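Long-range contact in cryptochrome DASH (Arabidopsis thaliana, PDB 2VTB), which binds FAD and a methenyltetrahydrofolate cofactor, repairs cyclobutane pyrimidine dimers in single-stranded DNA, and may act as a photoreceptor: residues 47-52 with 143-148. Residues are numbered along the deposited sequence; the frame is centred on the assembly and turned at random.
Sequences FRNDLR and HKETCS. With MHF (5,10-methenyl-6,7,8-trihydrofolic acid), chain Q.
H143 ND1 donates a short, nearly straight hydrogen bond to D50 OD2, 2.5 Å long with an N-H...O angle of 175°. The oxygen lies in the plane of the imidazole and receives the bond on its anti lone pair. The carboxylate itself is turned steeply against the ring, 77° between planes. D50 CG sits between the backbone N and the carbonyl carbon (chi1 55°), which folds the carboxylate back over its own loop. There D50 OD1 accepts a hydrogen bond from R48 N at 2.9 Å, so D50 braces its own loop while it reaches H143. A water extends the link: it donates to D50 OD2 and accepts from H143 N. The several donors around this buried carboxylate would be expected to favour its charged form.

R48 NH2 adds a weak hydrogen bond to H143 O (3.1 Å), which lies at the edge of the guanidinium, near its plane. E145 CG packs over one face of the same group, 3.6 Å from R48 NH2. The E145 chain bends at chi2, and its carboxylate stands perpendicular to the guanidinium. The two do not pair: R48 NH2 forms its salt bridge with E154, and E145 OE1 with R334. A second water joins N49 N to E145 OE2. R52 lies obliquely to the H143 ring, with NH2 4.3 Å from CE1; its NH2 bonds to D55 O.

The contact joins two loops at the C-terminal ends of neighbouring parallel strands, 42-47 and 137-143, in the Rossmann-like alpha/beta domain of photolyases. C147 occupies the N-cap position of helix 148-164, and C147 and S148 border a bound MHF. T146 and C147 pack on helices 318-340 and 426-437, and F47 and L51 on helix 93-111.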
# COMPACT_ATOMS: atom_id res chain seq x y z
N PHE B 47 -3.90 -6.20 -21.48
CA PHE B 47 -5.02 -6.88 -20.82
C PHE B 47 -4.52 -7.90 -19.80
O PHE B 47 -3.52 -8.58 -20.04
CB PHE B 47 -5.89 -7.64 -21.84
CG PHE B 47 -6.85 -6.77 -22.59
CD1 PHE B 47 -8.10 -6.49 -22.06
CD2 PHE B 47 -6.53 -6.26 -23.84
CE1 PHE B 47 -9.01 -5.70 -22.75
CE2 PHE B 47 -7.43 -5.48 -24.54
CZ PHE B 47 -8.68 -5.20 -23.99
N ARG B 48 -5.22 -8.02 -18.67
CA ARG B 48 -4.94 -9.05 -17.68
C ARG B 48 -6.25 -9.74 -17.28
O ARG B 48 -6.68 -10.66 -17.97
CB ARG B 48 -4.20 -8.45 -16.49
CG ARG B 48 -2.86 -7.82 -16.86
CD ARG B 48 -2.43 -6.76 -15.86
NE ARG B 48 -1.66 -7.31 -14.77
CZ ARG B 48 -1.28 -6.64 -13.69
NH1 ARG B 48 -0.54 -7.25 -12.77
NH2 ARG B 48 -1.63 -5.37 -13.51
N ASN B 49 -6.90 -9.29 -16.20
CA ASN B 49 -8.22 -9.83 -15.84
C ASN B 49 -9.32 -8.79 -16.06
O ASN B 49 -10.15 -8.53 -15.19
CB ASN B 49 -8.20 -10.39 -14.42
CG ASN B 49 -7.68 -11.81 -14.38
OD1 ASN B 49 -8.34 -12.74 -14.85
ND2 ASN B 49 -6.48 -11.98 -13.86
N ASP B 50 -9.29 -8.20 -17.25
CA ASP B 50 -10.22 -7.15 -17.64
C ASP B 50 -10.64 -7.37 -19.08
O ASP B 50 -10.62 -6.44 -19.90
CB ASP B 50 -9.58 -5.76 -17.43
CG ASP B 50 -8.25 -5.60 -18.16
OD1 ASP B 50 -7.69 -6.59 -18.67
OD2 ASP B 50 -7.76 -4.44 -18.20
N LEU B 51 -11.03 -8.60 -19.38
CA LEU B 51 -11.20 -9.07 -20.75
C LEU B 51 -12.59 -8.71 -21.28
O LEU B 51 -13.45 -9.58 -21.49
CB LEU B 51 -10.96 -10.58 -20.82
CG LEU B 51 -9.62 -11.09 -20.28
CD1 LEU B 51 -9.53 -12.62 -20.44
CD2 LEU B 51 -8.42 -10.41 -20.95
N ARG B 52 -12.77 -7.41 -21.51
CA ARG B 52 -14.01 -6.84 -22.02
C ARG B 52 -13.74 -5.52 -22.73
O ARG B 52 -12.71 -4.86 -22.49
CB ARG B 52 -15.00 -6.59 -20.87
CG ARG B 52 -14.54 -5.50 -19.90
CD ARG B 52 -15.52 -5.21 -18.77
NE ARG B 52 -15.07 -4.06 -17.99
CZ ARG B 52 -14.13 -4.09 -17.04
NH1 ARG B 52 -13.54 -5.22 -16.69
NH2 ARG B 52 -13.79 -2.97 -16.42
N HIS B 143 -4.97 -2.15 -16.17
CA HIS B 143 -5.64 -2.03 -14.88
C HIS B 143 -4.68 -2.37 -13.74
O HIS B 143 -3.85 -3.28 -13.86
CB HIS B 143 -6.90 -2.91 -14.79
CG HIS B 143 -8.11 -2.26 -15.39
ND1 HIS B 143 -8.63 -2.65 -16.61
CD2 HIS B 143 -8.89 -1.24 -14.96
CE1 HIS B 143 -9.68 -1.90 -16.89
NE2 HIS B 143 -9.86 -1.04 -15.91
N LYS B 144 -4.79 -1.61 -12.65
CA LYS B 144 -4.04 -1.84 -11.42
C LYS B 144 -4.56 -3.09 -10.69
O LYS B 144 -5.76 -3.26 -10.54
CB LYS B 144 -4.20 -0.63 -10.49
CG LYS B 144 -3.37 -0.66 -9.20
CD LYS B 144 -1.90 -0.35 -9.46
CE LYS B 144 -1.06 -0.49 -8.20
NZ LYS B 144 -0.90 -1.92 -7.80
N GLU B 145 -3.65 -3.93 -10.23
CA GLU B 145 -4.01 -5.06 -9.38
C GLU B 145 -3.55 -4.80 -7.95
O GLU B 145 -2.93 -3.77 -7.66
CB GLU B 145 -3.41 -6.35 -9.94
CG GLU B 145 -4.07 -6.80 -11.23
CD GLU B 145 -5.41 -7.48 -11.00
OE1 GLU B 145 -5.95 -7.38 -9.88
OE2 GLU B 145 -5.91 -8.14 -11.93
N THR B 146 -3.89 -5.72 -7.04
CA THR B 146 -3.70 -5.48 -5.61
C THR B 146 -2.77 -6.47 -4.90
O THR B 146 -2.13 -6.10 -3.91
CB THR B 146 -5.06 -5.44 -4.86
OG1 THR B 146 -5.72 -6.70 -5.00
CG2 THR B 146 -5.95 -4.35 -5.40
N CYS B 147 -2.71 -7.72 -5.38
CA CYS B 147 -1.96 -8.77 -4.66
C CYS B 147 -0.49 -8.91 -5.10
O CYS B 147 -0.12 -8.52 -6.21
CB CYS B 147 -2.69 -10.12 -4.75
SG CYS B 147 -4.29 -10.11 -3.87
N SER B 148 0.32 -9.49 -4.21
CA SER B 148 1.77 -9.62 -4.37
C SER B 148 2.25 -10.02 -5.77
O SER B 148 3.10 -9.35 -6.36
CB SER B 148 2.33 -10.61 -3.33
OG SER B 148 3.61 -11.13 -3.68
N1 MHF Q . -2.86 -15.70 -6.27
C2 MHF Q . -2.73 -14.51 -6.89
NA2 MHF Q . -3.47 -14.30 -8.00
N3 MHF Q . -1.88 -13.53 -6.46
C4 MHF Q . -1.12 -13.68 -5.36
O4 MHF Q . -0.35 -12.77 -4.99
C4A MHF Q . -1.20 -14.97 -4.65
N5 MHF Q . -0.52 -15.31 -3.47
C6 MHF Q . -0.23 -16.73 -3.34
C7 MHF Q . -1.57 -17.45 -3.28
N8 MHF Q . -2.29 -17.16 -4.52
C8A MHF Q . -2.15 -15.98 -5.17
C9 MHF Q . 0.62 -16.80 -2.07
N10 MHF Q . 0.92 -15.37 -1.82
C11 MHF Q . 0.72 -14.65 -3.08
C12 MHF Q . 4.14 -14.21 0.68
C13 MHF Q . 3.84 -13.49 -0.48
C14 MHF Q . 2.80 -13.88 -1.31
C15 MHF Q . 2.03 -15.01 -1.01
C16 MHF Q . 2.30 -15.71 0.17
C17 MHF Q . 3.35 -15.32 1.00
C MHF Q . 5.25 -13.78 1.60
O MHF Q . 5.23 -14.21 2.74
N MHF Q . 6.19 -12.89 1.23
CA MHF Q . 7.17 -12.35 2.18
CB MHF Q . 8.33 -11.69 1.44
CG MHF Q . 9.06 -12.64 0.49
CD MHF Q . 9.52 -13.86 1.23
OE1 MHF Q . 9.09 -14.96 0.83
OE2 MHF Q . 10.28 -13.73 2.22
CT MHF Q . 6.62 -11.33 3.15
O1 MHF Q . 7.30 -11.05 4.16
O2 MHF Q . 5.51 -10.79 2.91
O HOH W 1 -6.64 -7.00 -14.44
O HOH W 2 -5.12 -4.46 -17.69